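Local coordinates for uncharacterized protein (Pseudomonas aeruginosa PAO1, PDB 4R1D) that probably protects Pseudomonas aeruginosa against its own type VI secretion lipase Tle4 by binding the enzyme as its cognate immunity protein, at residues H217-L222 and I291-R296; F241-Q246 and P255-G260; L212-H217 and E225-A230; E162-G167 and F180-G185. All coordinates share one frame; numbering follows the deposited sequence. Where two conformers were deposited one is given.

How the contacts relate
The four contacts run across one region of the C-terminal immunity domain. Contacts 4, 2 and 3 are antiparallel hairpins. Contact 2 lies between contacts 3 and 4: strand 256-263 borders strand 176-183 of contact 4, with centres about 10 Å apart, and strand 236-245 borders strand 225-233 of contact 3, about 11 Å away. Contacts 3 and 4 do not touch, their nearest atoms being about 11 Å apart. Contact 1 ties the loop after strand 209-214 to 291-296; it shares H217 with contact 3, and H217 O lies 2.9 Å from W243 NE1 of contact 2. Polar groups of contact 4 bind the partner chain, probably Tle4; contact 1 does not touch it.

Contact 1. Residues H217-L222 and I291-R296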
# COMPACT_ATOMS: atom_id res chain seq x y z
N HIS B 217 -23.11 -23.59 0.38
CA HIS B 217 -22.70 -24.21 -0.89
C HIS B 217 -21.62 -25.22 -0.58
O HIS B 217 -20.45 -25.01 -0.87
CB HIS B 217 -22.21 -23.17 -1.90
CG HIS B 217 -21.95 -23.73 -3.26
ND1 HIS B 217 -21.99 -22.97 -4.41
CD2 HIS B 217 -21.63 -24.99 -3.65
CE1 HIS B 217 -21.71 -23.73 -5.45
NE2 HIS B 217 -21.50 -24.96 -5.02
N PRO B 218 -22.01 -26.33 0.05
CA PRO B 218 -21.06 -27.40 0.33
C PRO B 218 -20.59 -27.98 -1.00
O PRO B 218 -21.35 -27.95 -1.97
CB PRO B 218 -21.91 -28.43 1.09
CG PRO B 218 -23.32 -28.17 0.64
CD PRO B 218 -23.40 -26.69 0.40
N VAL B 219 -19.34 -28.43 -1.03
CA VAL B 219 -18.77 -29.12 -2.18
C VAL B 219 -18.14 -30.36 -1.58
O VAL B 219 -17.06 -30.31 -0.96
CB VAL B 219 -17.69 -28.28 -2.90
CG1 VAL B 219 -17.08 -29.07 -4.05
CG2 VAL B 219 -18.29 -26.98 -3.39
N GLY B 220 -18.82 -31.49 -1.74
CA GLY B 220 -18.41 -32.69 -1.04
C GLY B 220 -18.36 -32.39 0.44
O GLY B 220 -19.28 -31.79 0.99
N SER B 221 -17.28 -32.77 1.11
CA SER B 221 -17.21 -32.58 2.54
C SER B 221 -16.68 -31.19 2.94
O SER B 221 -16.43 -30.94 4.11
CB SER B 221 -16.38 -33.67 3.20
OG SER B 221 -15.07 -33.66 2.69
N LEU B 222 -16.53 -30.30 1.95
CA LEU B 222 -16.11 -28.91 2.23
C LEU B 222 -17.33 -28.06 2.56
O LEU B 222 -18.17 -27.81 1.69
CB LEU B 222 -15.38 -28.31 1.03
CG LEU B 222 -14.12 -29.02 0.51
CD1 LEU B 222 -13.63 -28.38 -0.78
CD2 LEU B 222 -13.02 -29.01 1.57
N ILE B 291 -17.05 -24.49 -11.80
CA ILE B 291 -15.72 -24.42 -11.19
C ILE B 291 -15.71 -24.77 -9.71
O ILE B 291 -14.92 -25.59 -9.26
CB ILE B 291 -15.08 -23.03 -11.39
CG1 ILE B 291 -14.77 -22.78 -12.86
CG2 ILE B 291 -13.79 -22.93 -10.59
CD1 ILE B 291 -14.24 -21.39 -13.14
N VAL B 292 -16.58 -24.12 -8.93
CA VAL B 292 -16.57 -24.32 -7.48
C VAL B 292 -16.89 -25.77 -7.13
O VAL B 292 -16.27 -26.36 -6.27
CB VAL B 292 -17.55 -23.34 -6.79
CG1 VAL B 292 -17.82 -23.75 -5.35
CG2 VAL B 292 -16.99 -21.90 -6.87
N ASP B 293 -17.85 -26.36 -7.83
CA ASP B 293 -18.23 -27.73 -7.54
C ASP B 293 -17.13 -28.74 -7.88
O ASP B 293 -17.22 -29.90 -7.51
CB ASP B 293 -19.53 -28.09 -8.26
CG ASP B 293 -20.75 -27.47 -7.61
OD1 ASP B 293 -20.72 -27.19 -6.39
OD2 ASP B 293 -21.75 -27.25 -8.33
N SER B 294 -16.07 -28.29 -8.57
CA SER B 294 -14.95 -29.15 -8.90
C SER B 294 -13.83 -29.12 -7.85
O SER B 294 -12.85 -29.84 -7.97
CB SER B 294 -14.38 -28.80 -10.28
OG SER B 294 -13.49 -27.70 -10.22
N ILE B 295 -13.97 -28.26 -6.84
CA ILE B 295 -12.94 -28.14 -5.81
C ILE B 295 -12.96 -29.32 -4.84
O ILE B 295 -14.00 -29.61 -4.23
CB ILE B 295 -13.13 -26.85 -4.99
CG1 ILE B 295 -13.08 -25.62 -5.91
CG2 ILE B 295 -12.12 -26.78 -3.83
CD1 ILE B 295 -13.42 -24.30 -5.21
N ARG B 296 -11.83 -30.00 -4.71
CA ARG B 296 -11.71 -31.09 -3.75
C ARG B 296 -10.27 -31.31 -3.31
O ARG B 296 -9.33 -31.00 -4.05
CB ARG B 296 -12.32 -32.39 -4.30
CG ARG B 296 -11.51 -33.11 -5.38
CD ARG B 296 -11.68 -32.48 -6.74
NE ARG B 296 -11.26 -33.38 -7.82
CZ ARG B 296 -11.27 -33.06 -9.11
NH1 ARG B 296 -11.64 -31.85 -9.50
NH2 ARG B 296 -10.89 -33.96 -10.02
O HOH W 1 -21.33 -29.48 -5.04
O HOH W 2 -14.78 -31.36 -2.40
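H217 and D293 supply the direct hydrogen bond of this contact: the imidazole NE2 donates to OD1 over 2.7 Å, almost straight at 171°. The bond lies in the ring plane but reaches the syn side of the carboxylate somewhat out of its plane, the two flat groups being turned 59° apart. H217 holds CG anti to its backbone N (chi1 -173°), which brings the ring to D293.

Water extends the polar link at two points. One molecule donates to the same D293 OD1 and, weakly, to P218 O. Another joins two backbones, donating to V219 O and, over 2.6 Å, to I295 O.

The apolar part is built from branched tips. V292 CG1 lies over one face of the H217 ring, 4.1 Å from its centroid, and meets V219 CG2 at 3.8 Å. The other branch of V219, CG1, presses on the I295 carbonyl with 3.1 Å to its O atom. Farther along, L222 crosses I295 at about a right angle, CD1 3.8 Å from CG2. Both segments are shaped by tight turns, type II' from V219 to L222 and type I from V292 to I295. W243 of strand 236-245 packs against H217 (edge-to-face), V219, V292 and I295, joining both turns to the sheet.

Because ND1 of H217 faces E226, both ring nitrogens meet carboxylates and probably both carry hydrogens, consistent with a cationic imidazole.

Contact 2. Residues F241-Q246 and P255-G260; sequences FMWEVQ and PNLTAG
N256 ND2 is held by two acceptors of 241-246, donating to E244 OE2 and to the backbone O of Q246. The first bond spans 3.0 Å from ND2 to OE2; the second, equally long, is the straighter. Both acceptors lie in the plane of the amide, while the amide nitrogen stands above both the plane of the E244 carboxylate and that of the Q246 carbonyl; carboxylate and amide are 83° apart. With CG of N256 anti to its backbone N (chi1 175°), the side chain reaches over toward Q246. The other carboxylate oxygen of E244 pairs with R194, so this buried acid is engaged through both its oxygens.

The cluster closes one end of the pairing in a beta hairpin, strand 236-245 against strand 256-263, with an angle of 168° between the N-to-C directions of the segments. W243 faces A259 and V245 faces L257 as hydrogen-bonded pairs. In the first, W243 N lies 2.8 Å from A259 O; in the second, V245 N lies 2.9 Å from L257 O. E244 and T258 form a non-hydrogen-bonded pair whose side chains lie alongside each other, T258 CG2 being 3.8 Å from E244 OE1. On the face of W243 and V245, the indole brings CE3 to within 3.8 Å of A259 CB. Its CZ3 edge also meets CD2 of L257, although L257 has two conformers and this touch is therefore less certain. The indole NE1 is satisfied by H217 O. M242 and T258, on the other face, pack against W96 of the partner chain, probably Tle4.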
# COMPACT_ATOMS: atom_id res chain seq x y z
N PHE B 241 -18.82 -12.75 -6.87
CA PHE B 241 -19.23 -14.04 -6.34
C PHE B 241 -18.17 -14.46 -5.33
O PHE B 241 -16.97 -14.44 -5.65
CB PHE B 241 -19.31 -15.10 -7.45
CG PHE B 241 -20.38 -14.84 -8.47
CD1 PHE B 241 -21.24 -13.75 -8.35
CD2 PHE B 241 -20.51 -15.68 -9.56
CE1 PHE B 241 -22.22 -13.52 -9.30
CE2 PHE B 241 -21.49 -15.45 -10.52
CZ PHE B 241 -22.35 -14.37 -10.39
N MET B 242 -18.60 -14.83 -4.13
CA MET B 242 -17.70 -15.09 -3.00
C MET B 242 -18.04 -16.43 -2.35
O MET B 242 -19.20 -16.70 -2.08
CB MET B 242 -17.85 -13.96 -1.97
CG MET B 242 -17.56 -12.59 -2.56
SD MET B 242 -18.18 -11.22 -1.56
CE MET B 242 -19.88 -11.12 -2.11
N TRP B 243 -17.03 -17.26 -2.09
CA TRP B 243 -17.24 -18.59 -1.51
C TRP B 243 -16.10 -18.85 -0.53
O TRP B 243 -14.95 -18.56 -0.84
CB TRP B 243 -17.20 -19.64 -2.64
CG TRP B 243 -17.44 -21.08 -2.24
CD1 TRP B 243 -18.65 -21.73 -2.20
CD2 TRP B 243 -16.46 -22.07 -1.90
NE1 TRP B 243 -18.48 -23.04 -1.84
CE2 TRP B 243 -17.14 -23.28 -1.64
CE3 TRP B 243 -15.06 -22.05 -1.77
CZ2 TRP B 243 -16.48 -24.46 -1.27
CZ3 TRP B 243 -14.40 -23.22 -1.39
CH2 TRP B 243 -15.11 -24.42 -1.15
N GLU B 244 -16.43 -19.39 0.64
CA GLU B 244 -15.42 -19.61 1.64
C GLU B 244 -15.73 -20.79 2.54
O GLU B 244 -16.89 -21.06 2.87
CB GLU B 244 -15.23 -18.35 2.49
CG GLU B 244 -14.07 -18.44 3.48
CD GLU B 244 -13.74 -17.09 4.09
OE1 GLU B 244 -14.00 -16.06 3.45
OE2 GLU B 244 -13.21 -17.07 5.23
N VAL B 245 -14.67 -21.50 2.89
CA VAL B 245 -14.67 -22.47 3.97
C VAL B 245 -13.79 -21.86 5.05
O VAL B 245 -12.61 -21.58 4.81
CB VAL B 245 -14.05 -23.80 3.51
CG1 VAL B 245 -13.79 -24.71 4.72
CG2 VAL B 245 -14.94 -24.47 2.46
N GLN B 246 -14.35 -21.63 6.23
CA GLN B 246 -13.63 -20.91 7.28
C GLN B 246 -12.26 -21.51 7.61
O GLN B 246 -11.27 -20.77 7.78
CB GLN B 246 -14.48 -20.77 8.55
CG GLN B 246 -13.84 -19.90 9.63
CD GLN B 246 -14.86 -19.37 10.64
OE1 GLN B 246 -16.03 -19.75 10.61
NE2 GLN B 246 -14.41 -18.50 11.53
N PRO B 255 -7.87 -26.25 5.44
CA PRO B 255 -7.42 -24.88 5.68
C PRO B 255 -8.53 -23.91 5.34
O PRO B 255 -9.60 -24.32 4.90
CB PRO B 255 -6.26 -24.72 4.69
CG PRO B 255 -6.68 -25.56 3.53
CD PRO B 255 -7.40 -26.76 4.14
N ASN B 256 -8.30 -22.62 5.55
CA ASN B 256 -9.22 -21.64 5.02
C ASN B 256 -9.16 -21.74 3.49
O ASN B 256 -8.08 -21.86 2.93
CB ASN B 256 -8.82 -20.25 5.47
CG ASN B 256 -9.68 -19.18 4.86
OD1 ASN B 256 -9.30 -18.58 3.85
ND2 ASN B 256 -10.86 -18.95 5.44
N LEU B 257 -10.32 -21.73 2.84
CA LEU B 257 -10.39 -21.84 1.38
C LEU B 257 -11.31 -20.77 0.83
O LEU B 257 -12.41 -20.58 1.32
CB LEU B 257 -10.93 -23.22 0.98
CG LEU B 257 -10.49 -23.84 -0.35
CD1 LEU B 257 -9.04 -24.24 -0.27
CD2 LEU B 257 -11.35 -25.05 -0.68
N THR B 258 -10.86 -20.06 -0.19
CA THR B 258 -11.75 -19.10 -0.82
C THR B 258 -11.78 -19.32 -2.33
O THR B 258 -10.80 -19.76 -2.93
CB THR B 258 -11.36 -17.62 -0.52
OG1 THR B 258 -10.04 -17.36 -1.02
CG2 THR B 258 -11.42 -17.32 0.99
N ALA B 259 -12.93 -19.01 -2.91
CA ALA B 259 -13.09 -18.95 -4.35
C ALA B 259 -13.89 -17.69 -4.63
O ALA B 259 -14.85 -17.37 -3.92
CB ALA B 259 -13.84 -20.19 -4.87
N GLY B 260 -13.49 -16.95 -5.66
CA GLY B 260 -14.17 -15.70 -5.96
C GLY B 260 -14.18 -15.46 -7.45
O GLY B 260 -13.24 -15.84 -8.15

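Contact 3. Residues L212-H217 and E225-A230; sequences LRKGKH and EEYLVA
L212 and R213 both face L228 in a classic beta bulge, after which the antiparallel pairing of the two strands continues through L228 N to R213 O and the mutual bonds of G215 and E226. L212 N makes the closer approach to L228 O, 2.7 Å, and the bond from R213 N is weak.

Beyond the bulge, E226 is the hub. With CG between its backbone N and carbonyl carbon (chi1 73°), the carboxylate reaches R213 and H217. Its OE2 takes a nearly straight salt bridge from R213 NH1, 3.0 Å and 173°, lying in the guanidinium plane. Its OE1 receives H217 ND1 at 2.7 Å from above the carboxylate plane, ring and carboxylate being 82° apart. A water donates to OE2 and K216 O. These bonds hold the carboxylate against rotation, and W288 adds a further donor to OE1. L228 CD2 lies over one face of the R213 guanidinium, toward the rim.

On the face of K214 and Y227 the lysine runs extended over the tyrosine ring, its CD 3.9 Å from the centroid, a CH-pi contact. Both polar ends, K214 NZ and Y227 OH, converge on OD1 of D196.

D196 belongs to helix 191-205, which covers the Y227 face through L192, V195 and V199. The R213 and L228 face meets helix 281-292, where D289 pairs with R213, while strand 236-245 continues the sheet beside strand 225-233.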
# COMPACT_ATOMS: atom_id res chain seq x y z
N LEU B 212 -27.83 -12.24 -5.98
CA LEU B 212 -28.29 -13.39 -6.77
C LEU B 212 -28.48 -14.62 -5.91
O LEU B 212 -29.32 -15.47 -6.20
CB LEU B 212 -27.33 -13.70 -7.92
CG LEU B 212 -27.10 -12.61 -8.97
CD1 LEU B 212 -26.12 -13.07 -10.03
CD2 LEU B 212 -28.41 -12.18 -9.60
N ARG B 213 -27.68 -14.72 -4.85
CA ARG B 213 -27.66 -15.92 -4.03
C ARG B 213 -26.93 -15.68 -2.73
O ARG B 213 -25.92 -14.97 -2.69
CB ARG B 213 -26.96 -17.04 -4.82
CG ARG B 213 -27.63 -18.39 -4.76
CD ARG B 213 -26.67 -19.48 -5.23
NE ARG B 213 -26.77 -19.78 -6.65
CZ ARG B 213 -25.87 -20.50 -7.31
NH1 ARG B 213 -24.80 -20.97 -6.68
NH2 ARG B 213 -26.02 -20.75 -8.61
N LYS B 214 -27.44 -16.26 -1.65
CA LYS B 214 -26.76 -16.18 -0.36
C LYS B 214 -27.11 -17.41 0.46
O LYS B 214 -28.28 -17.65 0.74
CB LYS B 214 -27.16 -14.91 0.40
CG LYS B 214 -26.70 -14.91 1.86
CD LYS B 214 -27.13 -13.66 2.60
CE LYS B 214 -26.62 -13.68 4.04
NZ LYS B 214 -27.23 -12.61 4.88
N GLY B 215 -26.10 -18.17 0.86
CA GLY B 215 -26.35 -19.32 1.72
C GLY B 215 -25.26 -20.36 1.64
O GLY B 215 -24.14 -20.06 1.25
N LYS B 216 -25.60 -21.59 2.01
CA LYS B 216 -24.63 -22.67 2.01
C LYS B 216 -24.35 -23.19 0.61
O LYS B 216 -25.24 -23.20 -0.25
CB LYS B 216 -25.11 -23.82 2.90
CG LYS B 216 -25.45 -23.37 4.31
CD LYS B 216 -25.62 -24.55 5.24
CE LYS B 216 -25.85 -24.09 6.67
NZ LYS B 216 -26.06 -25.26 7.58
N HIS B 217 -23.11 -23.59 0.38
CA HIS B 217 -22.70 -24.21 -0.89
C HIS B 217 -21.62 -25.22 -0.58
O HIS B 217 -20.45 -25.01 -0.87
CB HIS B 217 -22.21 -23.17 -1.90
CG HIS B 217 -21.95 -23.73 -3.26
ND1 HIS B 217 -21.99 -22.97 -4.41
CD2 HIS B 217 -21.63 -24.99 -3.65
CE1 HIS B 217 -21.71 -23.73 -5.45
NE2 HIS B 217 -21.50 -24.96 -5.02
N GLU B 225 -19.71 -21.67 2.21
CA GLU B 225 -20.87 -20.79 2.15
C GLU B 225 -20.57 -19.72 1.10
O GLU B 225 -19.42 -19.42 0.84
CB GLU B 225 -21.15 -20.16 3.52
CG GLU B 225 -21.46 -21.23 4.57
CD GLU B 225 -22.07 -20.67 5.85
OE1 GLU B 225 -21.78 -19.50 6.20
OE2 GLU B 225 -22.84 -21.40 6.51
N GLU B 226 -21.61 -19.18 0.48
CA GLU B 226 -21.40 -18.25 -0.62
C GLU B 226 -22.32 -17.05 -0.56
O GLU B 226 -23.39 -17.09 0.05
CB GLU B 226 -21.58 -18.96 -1.96
CG GLU B 226 -23.02 -19.28 -2.28
CD GLU B 226 -23.17 -20.12 -3.54
OE1 GLU B 226 -22.18 -20.28 -4.29
OE2 GLU B 226 -24.29 -20.62 -3.76
N TYR B 227 -21.91 -15.98 -1.23
CA TYR B 227 -22.67 -14.76 -1.29
C TYR B 227 -22.39 -14.24 -2.69
O TYR B 227 -21.23 -14.02 -3.05
CB TYR B 227 -22.14 -13.78 -0.23
CG TYR B 227 -23.17 -12.81 0.30
CD1 TYR B 227 -24.10 -12.22 -0.54
CD2 TYR B 227 -23.22 -12.51 1.66
CE1 TYR B 227 -25.04 -11.32 -0.05
CE2 TYR B 227 -24.17 -11.62 2.16
CZ TYR B 227 -25.07 -11.03 1.30
OH TYR B 227 -26.02 -10.15 1.78
N LEU B 228 -23.43 -14.08 -3.49
CA LEU B 228 -23.26 -13.75 -4.90
C LEU B 228 -24.04 -12.49 -5.24
O LEU B 228 -25.26 -12.46 -5.07
CB LEU B 228 -23.78 -14.90 -5.78
CG LEU B 228 -22.87 -16.07 -6.17
CD1 LEU B 228 -22.11 -16.67 -5.01
CD2 LEU B 228 -23.69 -17.15 -6.88
N VAL B 229 -23.36 -11.46 -5.73
CA VAL B 229 -24.05 -10.23 -6.07
C VAL B 229 -23.74 -9.80 -7.50
O VAL B 229 -22.74 -10.20 -8.07
CB VAL B 229 -23.73 -9.09 -5.07
CG1 VAL B 229 -23.96 -9.56 -3.63
CG2 VAL B 229 -22.31 -8.59 -5.25
N ALA B 230 -24.63 -9.00 -8.07
CA ALA B 230 -24.40 -8.47 -9.40
C ALA B 230 -25.04 -7.09 -9.47
O ALA B 230 -25.94 -6.78 -8.69
CB ALA B 230 -24.98 -9.38 -10.46
O HOH W 3 -26.30 -20.77 -1.74

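Contact 4. Residues E162-G167 and F180-G185; sequences ERFGVG and FRSSTG
F164 drives the edge of its ring into the face of F180, a T-shaped pair with centroids 5.0 Å apart and planes at 66°. The nearest carbons are F164 CZ and F180 CE2, at 3.5 Å. CG of F164 sits between its own backbone N and carbonyl carbon (chi1 69°), which lays the ring across the neighbouring strand: S182 N lies 3.8 Å above the ring plane, over its centre.

Beneath the rings, backbone bonds set the register of the hairpin, whose strands are antiparallel, with 174° between their N-to-C directions. F164 pairs with S182 and V166 with F180, each through two hydrogen bonds; V166 N to F180 O, at 2.8 Å, is the shortest of the four. At the far end T184 N reaches E162 O, and the return bond from E162 N to T184 OG1 is weak. A water bridges E162 O to S182 OG.

R163 and R181 point to the other face, their NH1 atoms 5.3 Å apart. A water accepts from both NH1 groups while donating to F164 O, 3.1 Å away. R181 NH1 also pairs with D67 of the partner chain, probably Tle4, and R181 NE with E179. R163 NH2 bonds to Q110 of the partner chain, with only a long, weak ion pair from R163 NE to its E104, and R163 also makes a cation-pi contact with Y29.

In the fold, strands 23-30 and 256-263 flank this hairpin, bordering strands 162-169 and 176-183 respectively. F11 of strand 7-11 packs on F164, V166 and F180, and I295 touches F180.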
# COMPACT_ATOMS: atom_id res chain seq x y z
N GLU B 162 1.29 -23.07 5.00
CA GLU B 162 1.35 -23.18 3.55
C GLU B 162 0.13 -22.50 2.95
O GLU B 162 -0.95 -22.48 3.55
CB GLU B 162 1.43 -24.66 3.11
CG GLU B 162 0.27 -25.52 3.57
CD GLU B 162 0.41 -26.98 3.16
OE1 GLU B 162 1.56 -27.47 3.09
OE2 GLU B 162 -0.63 -27.62 2.91
N ARG B 163 0.30 -21.93 1.77
CA ARG B 163 -0.75 -21.12 1.17
C ARG B 163 -0.52 -21.06 -0.32
O ARG B 163 0.62 -21.13 -0.78
CB ARG B 163 -0.71 -19.69 1.78
CG ARG B 163 -1.53 -18.64 1.02
CD ARG B 163 -1.73 -17.37 1.85
NE ARG B 163 -0.48 -16.64 2.13
CZ ARG B 163 -0.01 -15.67 1.35
NH1 ARG B 163 -0.65 -15.33 0.23
NH2 ARG B 163 1.11 -15.04 1.69
N PHE B 164 -1.61 -20.97 -1.07
CA PHE B 164 -1.52 -20.63 -2.48
C PHE B 164 -2.56 -19.61 -2.88
O PHE B 164 -3.55 -19.39 -2.18
CB PHE B 164 -1.61 -21.88 -3.38
CG PHE B 164 -2.98 -22.54 -3.40
CD1 PHE B 164 -4.01 -22.02 -4.16
CD2 PHE B 164 -3.21 -23.69 -2.67
CE1 PHE B 164 -5.27 -22.63 -4.18
CE2 PHE B 164 -4.45 -24.32 -2.69
CZ PHE B 164 -5.48 -23.80 -3.45
N GLY B 165 -2.33 -18.97 -4.01
CA GLY B 165 -3.35 -18.14 -4.62
C GLY B 165 -3.21 -18.30 -6.11
O GLY B 165 -2.10 -18.23 -6.65
N VAL B 166 -4.34 -18.51 -6.77
CA VAL B 166 -4.37 -18.74 -8.21
C VAL B 166 -5.38 -17.79 -8.80
O VAL B 166 -6.47 -17.63 -8.26
CB VAL B 166 -4.80 -20.20 -8.54
CG1 VAL B 166 -4.82 -20.40 -10.04
CG2 VAL B 166 -3.85 -21.18 -7.87
N GLY B 167 -5.00 -17.14 -9.89
CA GLY B 167 -5.88 -16.21 -10.58
C GLY B 167 -6.09 -16.67 -12.01
O GLY B 167 -5.15 -17.13 -12.65
N PHE B 180 -8.68 -18.50 -6.55
CA PHE B 180 -8.78 -19.67 -5.67
C PHE B 180 -7.59 -19.60 -4.72
O PHE B 180 -6.44 -19.53 -5.15
CB PHE B 180 -8.72 -20.93 -6.56
CG PHE B 180 -8.81 -22.25 -5.81
CD1 PHE B 180 -9.64 -22.40 -4.72
CD2 PHE B 180 -8.08 -23.35 -6.24
CE1 PHE B 180 -9.74 -23.62 -4.06
CE2 PHE B 180 -8.16 -24.57 -5.58
CZ PHE B 180 -8.99 -24.70 -4.49
N ARG B 181 -7.86 -19.60 -3.42
CA ARG B 181 -6.79 -19.48 -2.42
C ARG B 181 -7.01 -20.48 -1.30
O ARG B 181 -8.15 -20.77 -0.95
CB ARG B 181 -6.79 -18.07 -1.80
CG ARG B 181 -6.60 -16.94 -2.79
CD ARG B 181 -6.54 -15.57 -2.13
NE ARG B 181 -6.52 -14.59 -3.21
CZ ARG B 181 -5.43 -14.27 -3.90
NH1 ARG B 181 -4.26 -14.81 -3.58
NH2 ARG B 181 -5.51 -13.41 -4.91
N SER B 182 -5.91 -20.96 -0.71
CA SER B 182 -5.98 -21.71 0.54
C SER B 182 -4.90 -21.19 1.47
O SER B 182 -3.80 -20.81 1.01
CB SER B 182 -5.83 -23.23 0.32
OG SER B 182 -4.46 -23.63 0.34
N SER B 183 -5.19 -21.19 2.76
CA SER B 183 -4.26 -20.69 3.74
C SER B 183 -4.48 -21.47 5.03
O SER B 183 -5.62 -21.58 5.50
CB SER B 183 -4.54 -19.20 3.97
OG SER B 183 -3.73 -18.70 5.03
N THR B 184 -3.42 -22.01 5.61
CA THR B 184 -3.56 -22.75 6.87
C THR B 184 -4.08 -21.81 7.96
O THR B 184 -3.77 -20.62 7.96
CB THR B 184 -2.22 -23.39 7.34
OG1 THR B 184 -1.15 -22.45 7.21
CG2 THR B 184 -1.88 -24.66 6.53
N GLY B 185 -4.86 -22.36 8.88
CA GLY B 185 -5.42 -21.58 9.97
C GLY B 185 -6.84 -21.12 9.70
O GLY B 185 -7.20 -20.75 8.58
O HOH W 4 -3.26 -23.86 2.72
O HOH W 5 -3.30 -16.48 -1.19